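Local structure of octenoyl-CoA reductase/carboxylase (Streptomyces sp., 4A0S) at residues I74-V79 with A396-Q401; H111-S115 with G171-E175; G114-S118 with A196-C202; A383-P389 with V406-L412. The protein probably catalyses the NADPH-dependent reductive carboxylation of 2-octenoyl-CoA, a step that supplies an extender unit for cinnabaramide polyketide biosynthesis. All blocks are in the same frame, centred on the assembly; numbering follows the deposited sequence.

From the N terminus, residues 74-79 come first and, in contact 1, meet residues 396-401, closing a loop of 316 residues. Inside that loop lie contact 2, where residues 111-115 meet the loop 171-175, and contact 3, where residues 114-118 meet residues 196-202. These two share Gly114 and Ser115, so a single run of chain serves first the loop before strand 176-180 and then helices 193-197 and 200-210. Contact 4 pairs strands 384-389 and 408-412 on either side of helix 393-401 in the sequence, so it crosses contact 1. Its Lys408 NZ binds Ile74 O, and Ile74 N binds Val409 O, tying contacts 1 and 4 together.

Contact 1: residues I74-V79 with A396-Q401; sequences INYNTV and ACRVVQ. With NAP (NADP nicotinamide-adenine-dinucleotide phosphate), chain F.
The NADP-binding cleft of this medium-chain dehydrogenase/reductase-type enoyl reductase is lined here by Tyr76 and Val400, which touch each other where the start of helix 76-82 packs against helix 393-401. Val400 is wedged between three side chains: its CG2 lies 3.7 Å from Ile74 CG2, while its CG1 reaches both Val79 CG2 and Tyr76 CD2. The Val400 and Ile74 side chains lie alongside, pointing opposite ways. Ile74 places CG1 beside its own backbone N (chi1 -53°), which carries that branch to 3.6 Å from Ala396 CB. At the neighbouring position, Cys397 SG lies 3.7 Å from Val79 CG2, and Val79 CG1 rests on Gln401 CB and CG.

No direct hydrogen bond joins the segments; their side-chain contacts are mostly apolar, and one water bridges them. That water donates to Gln401 O at 2.5 Å and is 2.7 Å from Tyr76 OH, lying in the plane of the ring. NADP adds a third party: its phosphate oxygen O2A is also near the ring plane, but at the CD2 edge, 3.3 Å from Tyr76 CD2, and stands 3.9 Å from Val400 CG1. Trp80, which binds NADP, also meets the Tyr76 ring, with the planes at about 50°. The Gln401 amide turns elsewhere, to Lys44 O and Val46 N, and its OE1 also takes Arg398 NH1 at 2.9 Å, the oxygen lying in the guanidinium plane.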
# COMPACT_ATOMS: atom_id res chain seq x y z
N ILE A 74 -3.55 -33.79 -6.56
CA ILE A 74 -2.21 -33.67 -7.11
C ILE A 74 -1.93 -32.19 -7.32
O ILE A 74 -2.77 -31.46 -7.89
CB ILE A 74 -2.03 -34.44 -8.43
CG1 ILE A 74 -2.48 -35.88 -8.26
CG2 ILE A 74 -0.58 -34.36 -8.90
CD1 ILE A 74 -1.67 -36.64 -7.22
N ASN A 75 -0.79 -31.76 -6.80
CA ASN A 75 -0.29 -30.45 -7.10
C ASN A 75 0.95 -30.61 -7.88
O ASN A 75 1.54 -31.69 -7.91
CB ASN A 75 -0.04 -29.68 -5.82
CG ASN A 75 -1.30 -29.11 -5.28
OD1 ASN A 75 -1.82 -28.15 -5.83
ND2 ASN A 75 -1.84 -29.75 -4.26
N TYR A 76 1.36 -29.55 -8.55
CA TYR A 76 2.54 -29.71 -9.32
C TYR A 76 3.71 -30.03 -8.42
O TYR A 76 4.58 -30.78 -8.81
CB TYR A 76 2.80 -28.55 -10.29
CG TYR A 76 3.37 -29.10 -11.57
CD1 TYR A 76 4.69 -29.56 -11.60
CD2 TYR A 76 2.60 -29.22 -12.72
CE1 TYR A 76 5.24 -30.10 -12.75
CE2 TYR A 76 3.16 -29.77 -13.89
CZ TYR A 76 4.48 -30.22 -13.89
OH TYR A 76 5.09 -30.74 -15.02
N ASN A 77 3.70 -29.51 -7.19
CA ASN A 77 4.82 -29.80 -6.29
C ASN A 77 4.92 -31.29 -5.96
O ASN A 77 6.02 -31.79 -5.69
CB ASN A 77 4.83 -28.91 -5.03
CG ASN A 77 3.67 -29.20 -4.07
OD1 ASN A 77 2.74 -29.93 -4.39
ND2 ASN A 77 3.72 -28.60 -2.88
N THR A 78 3.79 -31.99 -6.02
CA THR A 78 3.73 -33.43 -5.87
C THR A 78 4.53 -34.07 -6.98
O THR A 78 5.35 -34.95 -6.74
CB THR A 78 2.27 -33.95 -5.91
OG1 THR A 78 1.45 -33.13 -5.06
CG2 THR A 78 2.19 -35.44 -5.46
N VAL A 79 4.27 -33.61 -8.21
CA VAL A 79 5.05 -33.98 -9.38
C VAL A 79 6.54 -33.63 -9.23
O VAL A 79 7.38 -34.49 -9.46
CB VAL A 79 4.50 -33.31 -10.66
CG1 VAL A 79 5.36 -33.66 -11.88
CG2 VAL A 79 3.04 -33.69 -10.88
N ALA A 396 -2.58 -40.43 -11.10
CA ALA A 396 -3.10 -39.06 -10.97
C ALA A 396 -1.95 -38.08 -11.11
O ALA A 396 -2.04 -37.12 -11.87
CB ALA A 396 -3.81 -38.89 -9.64
N CYS A 397 -0.86 -38.35 -10.41
CA CYS A 397 0.35 -37.54 -10.48
C CYS A 397 0.94 -37.51 -11.89
O CYS A 397 1.26 -36.44 -12.41
CB CYS A 397 1.37 -38.08 -9.49
SG CYS A 397 2.58 -36.87 -9.06
N ARG A 398 1.06 -38.69 -12.50
CA ARG A 398 1.52 -38.80 -13.87
C ARG A 398 0.63 -37.97 -14.79
O ARG A 398 1.11 -37.31 -15.70
CB ARG A 398 1.49 -40.27 -14.29
CG ARG A 398 1.97 -40.55 -15.70
CD ARG A 398 3.43 -40.20 -15.86
NE ARG A 398 3.96 -40.66 -17.13
CZ ARG A 398 5.12 -40.27 -17.64
NH1 ARG A 398 5.88 -39.40 -16.99
NH2 ARG A 398 5.52 -40.75 -18.81
N VAL A 399 -0.68 -38.03 -14.57
CA VAL A 399 -1.60 -37.25 -15.39
C VAL A 399 -1.20 -35.79 -15.38
O VAL A 399 -1.04 -35.18 -16.43
CB VAL A 399 -3.07 -37.43 -14.93
CG1 VAL A 399 -3.94 -36.26 -15.40
CG2 VAL A 399 -3.63 -38.77 -15.43
N VAL A 400 -1.02 -35.23 -14.18
CA VAL A 400 -0.59 -33.85 -14.02
C VAL A 400 0.80 -33.63 -14.60
O VAL A 400 1.03 -32.65 -15.29
CB VAL A 400 -0.65 -33.39 -12.55
CG1 VAL A 400 -0.00 -31.99 -12.38
CG2 VAL A 400 -2.09 -33.39 -12.08
N GLN A 401 1.71 -34.55 -14.32
CA GLN A 401 3.03 -34.49 -14.93
C GLN A 401 2.98 -34.37 -16.45
O GLN A 401 3.72 -33.59 -17.04
CB GLN A 401 3.88 -35.69 -14.54
CG GLN A 401 5.30 -35.57 -15.08
CD GLN A 401 6.17 -36.72 -14.67
OE1 GLN A 401 5.69 -37.82 -14.51
NE2 GLN A 401 7.45 -36.46 -14.49
PA NAP F . -0.97 -27.51 -13.60
O1A NAP F . -2.39 -27.82 -13.00
O2A NAP F . -0.27 -28.64 -14.30
O5B NAP F . -1.18 -26.36 -14.61
C5B NAP F . -0.03 -25.80 -15.18
C4B NAP F . -0.45 -25.20 -16.52
O4B NAP F . 0.72 -24.59 -17.06
C3B NAP F . -0.93 -26.26 -17.53
O3B NAP F . -2.31 -26.01 -17.73
C2B NAP F . -0.24 -25.88 -18.83
O2B NAP F . -0.99 -24.93 -19.58
C1B NAP F . 1.02 -25.22 -18.39
N9A NAP F . 2.04 -26.27 -18.17
C8A NAP F . 1.89 -27.53 -17.74
N7A NAP F . 3.08 -28.14 -17.64
C5A NAP F . 3.98 -27.23 -18.00
C6A NAP F . 5.34 -27.29 -18.12
N6A NAP F . 5.99 -28.40 -17.80
N1A NAP F . 5.98 -26.20 -18.52
C2A NAP F . 5.33 -25.07 -18.80
N3A NAP F . 4.02 -24.98 -18.73
C4A NAP F . 3.33 -26.06 -18.33
O3 NAP F . 0.00 -26.94 -12.47
PN NAP F . -0.41 -25.75 -11.46
O1N NAP F . -0.96 -26.55 -10.22
O2N NAP F . -1.28 -24.69 -12.08
O5D NAP F . 1.07 -25.24 -11.13
C5D NAP F . 1.72 -24.54 -12.18
C4D NAP F . 3.05 -24.14 -11.63
O4D NAP F . 2.77 -23.33 -10.43
C3D NAP F . 3.88 -25.32 -11.13
O3D NAP F . 5.22 -24.97 -11.51
C2D NAP F . 3.71 -25.29 -9.62
O2D NAP F . 4.85 -25.86 -8.94
C1D NAP F . 3.72 -23.79 -9.43
N1N NAP F . 2.93 -23.52 -8.26
C2N NAP F . 3.48 -22.69 -7.31
C3N NAP F . 2.71 -22.44 -6.21
C7N NAP F . 3.31 -21.55 -5.19
O7N NAP F . 4.39 -20.98 -5.37
N7N NAP F . 2.60 -21.50 -4.09
C4N NAP F . 1.43 -22.98 -6.04
C5N NAP F . 0.86 -23.81 -6.99
C6N NAP F . 1.62 -24.08 -8.12
P2B NAP F . -0.56 -24.78 -21.12
O1X NAP F . -1.91 -24.02 -21.61
O2X NAP F . 0.72 -23.81 -21.28
O3X NAP F . -0.39 -26.22 -21.54
O HOH W 1 3.78 -31.15 -17.38

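Contact 2: residues H111-S115 with G171-E175; sequences HVLGS and GGLAE
Leu113 and Leu173 meet within the GroES-like domain, where the chain leaving strand 110-112 is joined to the loop before strand 176-180; Leu173 is the centre of an inverse gamma turn. Three backbone hydrogen bonds hold the two together. Gly171 N donates to Val112 O at 2.8 Å, Leu173 N to Leu113 O at 2.9 Å, and Gly172 N to Gly114 O at 2.9 Å, the last with an N-H...O angle of 163°.

Two glycines are needed for this closeness, Gly171 and Gly114. A CB on Gly171 would run into the carbonyl oxygens of residues 112-114, and one on Gly114 into the amides of Gly172 and Leu173; the backbone angles of Gly114 (phi 111°) call for glycine by themselves.

The apolar contacts flank these bonds. With CG beside its own backbone N (chi1 -76°), Leu173 lays CD1 against Gly114 CA at 3.6 Å. Its other neighbours include Thr78 of helix 76-82, and an alanine here would probably open a gap over Gly114 and deprive Thr78 of a packing partner. Val112 contributes its CG1 branch, which stands anti to the backbone N and lies 3.7 Å from Ala174 CB.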
# COMPACT_ATOMS: atom_id res chain seq x y z
N HIS A 111 8.94 -39.95 2.43
CA HIS A 111 8.32 -38.65 2.44
C HIS A 111 6.89 -38.76 1.98
O HIS A 111 6.63 -39.08 0.83
CB HIS A 111 9.07 -37.69 1.55
CG HIS A 111 8.52 -36.31 1.59
ND1 HIS A 111 8.95 -35.31 0.75
CD2 HIS A 111 7.59 -35.75 2.40
CE1 HIS A 111 8.30 -34.20 1.03
NE2 HIS A 111 7.46 -34.44 2.03
N VAL A 112 5.97 -38.49 2.91
CA VAL A 112 4.55 -38.48 2.59
C VAL A 112 4.16 -37.15 1.97
O VAL A 112 4.17 -36.11 2.63
CB VAL A 112 3.69 -38.81 3.79
CG1 VAL A 112 2.21 -38.89 3.38
CG2 VAL A 112 4.18 -40.13 4.44
N LEU A 113 3.82 -37.21 0.69
CA LEU A 113 3.52 -36.05 -0.14
C LEU A 113 2.08 -35.60 0.03
O LEU A 113 1.32 -36.25 0.72
CB LEU A 113 3.76 -36.40 -1.60
CG LEU A 113 5.12 -37.00 -1.92
CD1 LEU A 113 5.23 -37.11 -3.42
CD2 LEU A 113 6.30 -36.16 -1.36
N GLY A 114 1.71 -34.51 -0.65
CA GLY A 114 0.34 -34.05 -0.62
C GLY A 114 0.32 -32.76 0.15
O GLY A 114 0.69 -32.72 1.32
N SER A 115 -0.11 -31.71 -0.52
CA SER A 115 0.04 -30.37 0.01
C SER A 115 -1.27 -29.67 0.24
O SER A 115 -1.31 -28.56 0.76
CB SER A 115 0.93 -29.57 -0.92
OG SER A 115 2.17 -30.24 -0.98
N GLY A 171 2.33 -35.31 4.62
CA GLY A 171 1.43 -34.66 3.71
C GLY A 171 0.09 -35.36 3.56
O GLY A 171 -0.18 -36.40 4.19
N GLY A 172 -0.75 -34.77 2.72
CA GLY A 172 -2.14 -35.17 2.62
C GLY A 172 -2.48 -36.29 1.65
O GLY A 172 -3.62 -36.72 1.60
N LEU A 173 -1.50 -36.76 0.88
CA LEU A 173 -1.78 -37.89 -0.02
C LEU A 173 -1.61 -39.20 0.74
O LEU A 173 -0.71 -40.00 0.48
CB LEU A 173 -0.95 -37.82 -1.28
CG LEU A 173 -1.47 -36.77 -2.26
CD1 LEU A 173 -0.39 -36.39 -3.23
CD2 LEU A 173 -2.68 -37.29 -3.01
N ALA A 174 -2.49 -39.40 1.71
CA ALA A 174 -2.37 -40.48 2.66
C ALA A 174 -3.69 -40.52 3.37
O ALA A 174 -4.52 -39.63 3.17
CB ALA A 174 -1.26 -40.18 3.66
N GLU A 175 -3.88 -41.51 4.22
CA GLU A 175 -5.12 -41.63 4.95
C GLU A 175 -5.12 -40.67 6.13
O GLU A 175 -6.18 -40.29 6.61
CB GLU A 175 -5.32 -43.07 5.41
CG GLU A 175 -5.53 -44.03 4.23
CD GLU A 175 -6.29 -45.28 4.63
OE1 GLU A 175 -6.05 -45.81 5.72
OE2 GLU A 175 -7.15 -45.73 3.85

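Contact 3: residues G114-S118 with A196-C202; sequences GSDCS and AAVSPLC. With CO8 (octanoyl-coenzyme A), chain E.
Asp116 meets Leu201 in helix 200-210 where the catalytic domain's chain, entering strand 117-124, passes the approach to the nucleotide-binding domain. The polar part centres on its carboxylate. OD2 accepts Leu201 N at 2.9 Å through its anti lone pair, with an N-H...O angle of 154°. With CG between the backbone N and the carbonyl carbon (chi1 45°), the group is directed at this amide, and its side chain crosses that of Leu201 at about a right angle. A water lies 2.7 Å from OD2 and accepts Cys202 N at 3.0 Å. OD1 is held elsewhere, by Ser73 OG and Asn75 ND2. An asparagine in its place has no charge and an NH2 at one oxygen position, which would probably cost either the Leu201 N-H or the Asn75 NH2 its acceptor.

Among the carbon contacts, Leu201 CD1 is squeezed to 3.4 Å from Ser115 CB. The same methyl touches C4' of the octanoyl chain, while Ser118 CB packs 3.7 Å from Ala196 CB.

The buried carboxylate accepts one backbone amide directly and is linked to a second through the water. These donors probably favour the ionised form, although Ala197 O lies close to OD1, and the bond to Leu201 N probably helps to position a residue whose side chain touches the acyl group.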
# COMPACT_ATOMS: atom_id res chain seq x y z
N GLY A 114 1.71 -34.51 -0.65
CA GLY A 114 0.34 -34.05 -0.62
C GLY A 114 0.32 -32.76 0.15
O GLY A 114 0.69 -32.72 1.32
N SER A 115 -0.11 -31.71 -0.52
CA SER A 115 0.04 -30.37 0.01
C SER A 115 -1.27 -29.67 0.24
O SER A 115 -1.31 -28.56 0.76
CB SER A 115 0.93 -29.57 -0.92
OG SER A 115 2.17 -30.24 -0.98
N ASP A 116 -2.36 -30.34 -0.11
CA ASP A 116 -3.65 -29.93 0.43
C ASP A 116 -4.50 -31.14 0.70
O ASP A 116 -4.11 -32.28 0.39
CB ASP A 116 -4.35 -28.81 -0.40
CG ASP A 116 -4.33 -29.05 -1.90
OD1 ASP A 116 -4.21 -30.19 -2.38
OD2 ASP A 116 -4.47 -28.05 -2.62
N CYS A 117 -5.65 -30.93 1.33
CA CYS A 117 -6.53 -32.02 1.59
C CYS A 117 -7.76 -31.49 2.23
O CYS A 117 -7.80 -30.33 2.66
CB CYS A 117 -5.88 -33.08 2.48
SG CYS A 117 -6.02 -32.83 4.22
N SER A 118 -8.79 -32.33 2.25
CA SER A 118 -9.93 -32.10 3.11
C SER A 118 -10.04 -33.35 3.96
O SER A 118 -9.56 -34.43 3.59
CB SER A 118 -11.20 -31.91 2.30
OG SER A 118 -11.44 -33.07 1.52
N ALA A 196 -13.57 -30.14 -2.03
CA ALA A 196 -12.95 -29.32 -0.99
C ALA A 196 -11.41 -29.43 -1.05
O ALA A 196 -10.71 -28.42 -0.94
CB ALA A 196 -13.46 -29.74 0.37
N ALA A 197 -10.91 -30.64 -1.29
CA ALA A 197 -9.48 -30.95 -1.31
C ALA A 197 -8.70 -30.30 -2.45
O ALA A 197 -7.51 -30.03 -2.29
CB ALA A 197 -9.29 -32.46 -1.39
N VAL A 198 -9.36 -30.05 -3.58
CA VAL A 198 -8.63 -29.60 -4.77
C VAL A 198 -8.16 -28.14 -4.71
O VAL A 198 -7.26 -27.75 -5.44
CB VAL A 198 -9.42 -29.85 -6.09
CG1 VAL A 198 -9.55 -31.33 -6.38
CG2 VAL A 198 -10.79 -29.17 -6.08
N SER A 199 -8.72 -27.38 -3.80
CA SER A 199 -8.59 -25.94 -3.85
C SER A 199 -7.51 -25.26 -3.02
O SER A 199 -6.92 -24.30 -3.49
CB SER A 199 -9.93 -25.30 -3.55
OG SER A 199 -10.84 -25.64 -4.56
N PRO A 200 -7.27 -25.72 -1.78
CA PRO A 200 -6.52 -24.82 -0.90
C PRO A 200 -5.20 -24.34 -1.48
O PRO A 200 -4.94 -23.13 -1.47
CB PRO A 200 -6.29 -25.67 0.36
CG PRO A 200 -7.54 -26.53 0.40
CD PRO A 200 -7.78 -26.90 -1.06
N LEU A 201 -4.39 -25.24 -2.00
CA LEU A 201 -3.06 -24.84 -2.46
C LEU A 201 -3.15 -23.92 -3.67
O LEU A 201 -2.68 -22.79 -3.61
CB LEU A 201 -2.20 -26.06 -2.76
CG LEU A 201 -0.76 -25.72 -3.14
CD1 LEU A 201 0.15 -26.86 -2.73
CD2 LEU A 201 -0.70 -25.52 -4.60
N CYS A 202 -3.78 -24.38 -4.74
CA CYS A 202 -3.85 -23.59 -5.97
C CYS A 202 -4.71 -22.35 -5.83
O CYS A 202 -4.34 -21.27 -6.31
CB CYS A 202 -4.36 -24.45 -7.12
SG CYS A 202 -3.09 -25.55 -7.71
N1A CO8 E . 20.38 -34.13 -4.23
C2A CO8 E . 20.54 -33.80 -2.95
N3A CO8 E . 20.70 -32.53 -2.58
C4A CO8 E . 20.69 -31.56 -3.52
C5A CO8 E . 20.53 -31.86 -4.87
C6A CO8 E . 20.37 -33.20 -5.21
N6A CO8 E . 20.19 -33.54 -6.50
N7A CO8 E . 20.56 -30.72 -5.55
C8A CO8 E . 20.74 -29.73 -4.68
N9A CO8 E . 20.83 -30.24 -3.44
C1B CO8 E . 21.03 -29.53 -2.15
C2B CO8 E . 22.49 -29.08 -1.99
O2B CO8 E . 22.90 -29.25 -0.61
C3B CO8 E . 22.39 -27.61 -2.36
O3B CO8 E . 23.44 -26.87 -1.74
P3B CO8 E . 24.68 -26.46 -2.70
O7A CO8 E . 26.02 -26.97 -1.94
O8A CO8 E . 24.67 -27.41 -4.05
O9A CO8 E . 24.66 -25.03 -3.06
C4B CO8 E . 21.03 -27.20 -1.81
O4B CO8 E . 20.19 -28.33 -2.08
C5B CO8 E . 20.40 -26.07 -2.63
O5B CO8 E . 19.06 -25.82 -2.14
P1A CO8 E . 18.85 -25.05 -0.71
O1A CO8 E . 17.21 -24.94 -0.50
O2A CO8 E . 19.45 -25.76 0.47
O3A CO8 E . 19.58 -23.59 -0.87
P2A CO8 E . 18.95 -22.17 -1.40
O4A CO8 E . 20.10 -21.45 -2.25
O5A CO8 E . 18.42 -21.28 -0.31
O6A CO8 E . 17.79 -22.54 -2.49
CBP CO8 E . 15.59 -22.44 -3.57
CCP CO8 E . 16.56 -21.81 -2.54
CDP CO8 E . 16.18 -22.14 -4.96
CEP CO8 E . 14.25 -21.71 -3.44
CAP CO8 E . 15.45 -23.98 -3.29
OAP CO8 E . 15.14 -24.29 -1.90
C9P CO8 E . 14.47 -24.71 -4.25
O9P CO8 E . 14.81 -24.94 -5.41
N8P CO8 E . 13.28 -25.10 -3.73
C7P CO8 E . 12.28 -25.89 -4.50
C6P CO8 E . 11.08 -25.08 -5.07
C5P CO8 E . 10.78 -25.56 -6.50
O5P CO8 E . 11.63 -25.44 -7.38
N4P CO8 E . 9.68 -26.25 -6.78
C3P CO8 E . 8.45 -26.42 -6.01
C2P CO8 E . 7.45 -25.63 -6.87
S1P CO8 E . 6.66 -24.27 -5.93
C1' CO8 E . 5.13 -25.03 -5.64
O1' CO8 E . 4.65 -25.89 -6.40
C2' CO8 E . 4.52 -24.61 -4.48
C3' CO8 E . 3.29 -25.08 -4.07
C4' CO8 E . 2.73 -24.57 -2.90
C5' CO8 E . 3.68 -23.83 -1.96
C6' CO8 E . 2.84 -23.53 -0.70
C7' CO8 E . 3.61 -22.59 0.19
C8' CO8 E . 2.81 -22.43 1.49
O HOH W 2 -4.79 -27.18 -5.12

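Contact 4: residues A383-P389 with V406-L412; sequences AMSAVYP and VGKVAVL
Val387 and Leu412 form a tight point in the parallel pairing of strands 384-389 and 408-412, with Val387 CG1 only 3.5 Å from Leu412 CG. On the same face Met384 lays SD against Ala410 CB at 3.6 Å. On the other face Val409 CG1 meets the edge of the Tyr388 ring, 3.3 Å from CD1, near the ring plane. Backbone hydrogen bonds run between the strands: Ala410 N binds Ala386 O, Tyr388 N binds Ala410 O at 2.9 Å, and Leu412 N binds Tyr388 O.

The register shifts by one between Met384 and Ala386, a beta bulge around Ser385, whose N still donates to Lys408 O. Ser385 OG stands between its backbone N and carbonyl carbon (chi1 65°), from where it donates to Val406 O at 2.5 Å, nearly along the C=O axis. Packing is looser near this bulge: a water donates to Ser385 OG and accepts Val406 N, and Ala386 CB comes no nearer than 4.3 Å to Val409 CG1.

The strands belong to a beta-alpha-beta unit: its helix 393-401 lies against Tyr388 and Val409, helix 193-197 packs on the face of Met384, Ala410 and Leu412, and strand 64-73 pairs antiparallel with strand 408-412.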
# COMPACT_ATOMS: atom_id res chain seq x y z
N ALA A 383 -12.11 -26.55 -8.92
CA ALA A 383 -11.67 -26.76 -10.28
C ALA A 383 -11.41 -28.25 -10.50
O ALA A 383 -10.61 -28.62 -11.35
CB ALA A 383 -10.40 -25.97 -10.53
N MET A 384 -12.09 -29.10 -9.74
CA MET A 384 -11.86 -30.54 -9.86
C MET A 384 -12.36 -31.01 -11.20
O MET A 384 -13.44 -30.63 -11.63
CB MET A 384 -12.57 -31.29 -8.74
CG MET A 384 -12.29 -32.77 -8.73
SD MET A 384 -13.21 -33.48 -7.38
CE MET A 384 -14.86 -33.55 -8.09
N SER A 385 -11.56 -31.82 -11.87
CA SER A 385 -11.94 -32.33 -13.19
C SER A 385 -11.85 -33.84 -13.24
O SER A 385 -12.36 -34.47 -14.17
CB SER A 385 -11.02 -31.75 -14.25
OG SER A 385 -9.69 -32.18 -14.08
N ALA A 386 -11.16 -34.41 -12.25
CA ALA A 386 -10.95 -35.84 -12.20
C ALA A 386 -10.69 -36.24 -10.77
O ALA A 386 -10.22 -35.45 -9.97
CB ALA A 386 -9.77 -36.25 -13.10
N VAL A 387 -11.05 -37.48 -10.45
CA VAL A 387 -10.83 -37.99 -9.11
C VAL A 387 -10.20 -39.35 -9.27
O VAL A 387 -10.62 -40.14 -10.11
CB VAL A 387 -12.17 -38.12 -8.33
CG1 VAL A 387 -11.90 -38.50 -6.89
CG2 VAL A 387 -12.98 -36.83 -8.42
N TYR A 388 -9.14 -39.62 -8.51
CA TYR A 388 -8.52 -40.92 -8.49
C TYR A 388 -8.53 -41.40 -7.06
O TYR A 388 -8.39 -40.58 -6.15
CB TYR A 388 -7.07 -40.82 -8.95
CG TYR A 388 -6.92 -40.59 -10.41
CD1 TYR A 388 -7.09 -39.32 -10.96
CD2 TYR A 388 -6.62 -41.65 -11.27
CE1 TYR A 388 -6.98 -39.11 -12.32
CE2 TYR A 388 -6.50 -41.46 -12.62
CZ TYR A 388 -6.67 -40.19 -13.14
OH TYR A 388 -6.54 -40.00 -14.49
N PRO A 389 -8.67 -42.71 -6.86
CA PRO A 389 -8.44 -43.22 -5.52
C PRO A 389 -6.97 -43.09 -5.18
O PRO A 389 -6.11 -43.00 -6.09
CB PRO A 389 -8.80 -44.69 -5.65
CG PRO A 389 -8.51 -45.02 -7.07
CD PRO A 389 -8.94 -43.80 -7.82
N VAL A 406 -7.02 -30.76 -16.93
CA VAL A 406 -7.29 -29.36 -16.74
C VAL A 406 -7.77 -29.25 -15.30
O VAL A 406 -8.20 -30.26 -14.71
CB VAL A 406 -8.33 -28.83 -17.75
CG1 VAL A 406 -7.80 -29.02 -19.15
CG2 VAL A 406 -9.69 -29.54 -17.56
N GLY A 407 -7.65 -28.06 -14.73
CA GLY A 407 -8.07 -27.85 -13.37
C GLY A 407 -7.29 -28.74 -12.44
O GLY A 407 -6.06 -28.84 -12.53
N LYS A 408 -8.02 -29.40 -11.55
CA LYS A 408 -7.42 -30.11 -10.45
C LYS A 408 -7.82 -31.56 -10.47
O LYS A 408 -8.99 -31.90 -10.66
CB LYS A 408 -7.87 -29.50 -9.13
CG LYS A 408 -7.27 -28.15 -8.77
CD LYS A 408 -5.78 -28.19 -8.48
CE LYS A 408 -5.44 -29.21 -7.42
NZ LYS A 408 -4.02 -29.14 -7.02
N VAL A 409 -6.84 -32.40 -10.24
CA VAL A 409 -7.07 -33.81 -10.08
C VAL A 409 -7.12 -34.11 -8.61
O VAL A 409 -6.14 -33.95 -7.90
CB VAL A 409 -5.97 -34.65 -10.73
CG1 VAL A 409 -6.32 -36.14 -10.55
CG2 VAL A 409 -5.88 -34.33 -12.20
N ALA A 410 -8.29 -34.53 -8.15
CA ALA A 410 -8.47 -34.87 -6.77
C ALA A 410 -8.00 -36.29 -6.57
O ALA A 410 -8.01 -37.11 -7.50
CB ALA A 410 -9.94 -34.75 -6.41
N VAL A 411 -7.61 -36.58 -5.34
CA VAL A 411 -7.31 -37.94 -4.95
C VAL A 411 -8.13 -38.22 -3.71
O VAL A 411 -8.01 -37.52 -2.70
CB VAL A 411 -5.78 -38.15 -4.69
CG1 VAL A 411 -5.49 -39.54 -4.17
CG2 VAL A 411 -4.97 -37.90 -5.96
N LEU A 412 -8.98 -39.23 -3.79
CA LEU A 412 -9.65 -39.72 -2.61
C LEU A 412 -8.58 -40.41 -1.79
O LEU A 412 -7.71 -41.09 -2.34
CB LEU A 412 -10.76 -40.71 -2.95
CG LEU A 412 -11.87 -40.19 -3.85
CD1 LEU A 412 -12.78 -41.35 -4.33
CD2 LEU A 412 -12.66 -39.06 -3.18
O HOH W 3 -8.64 -33.34 -16.14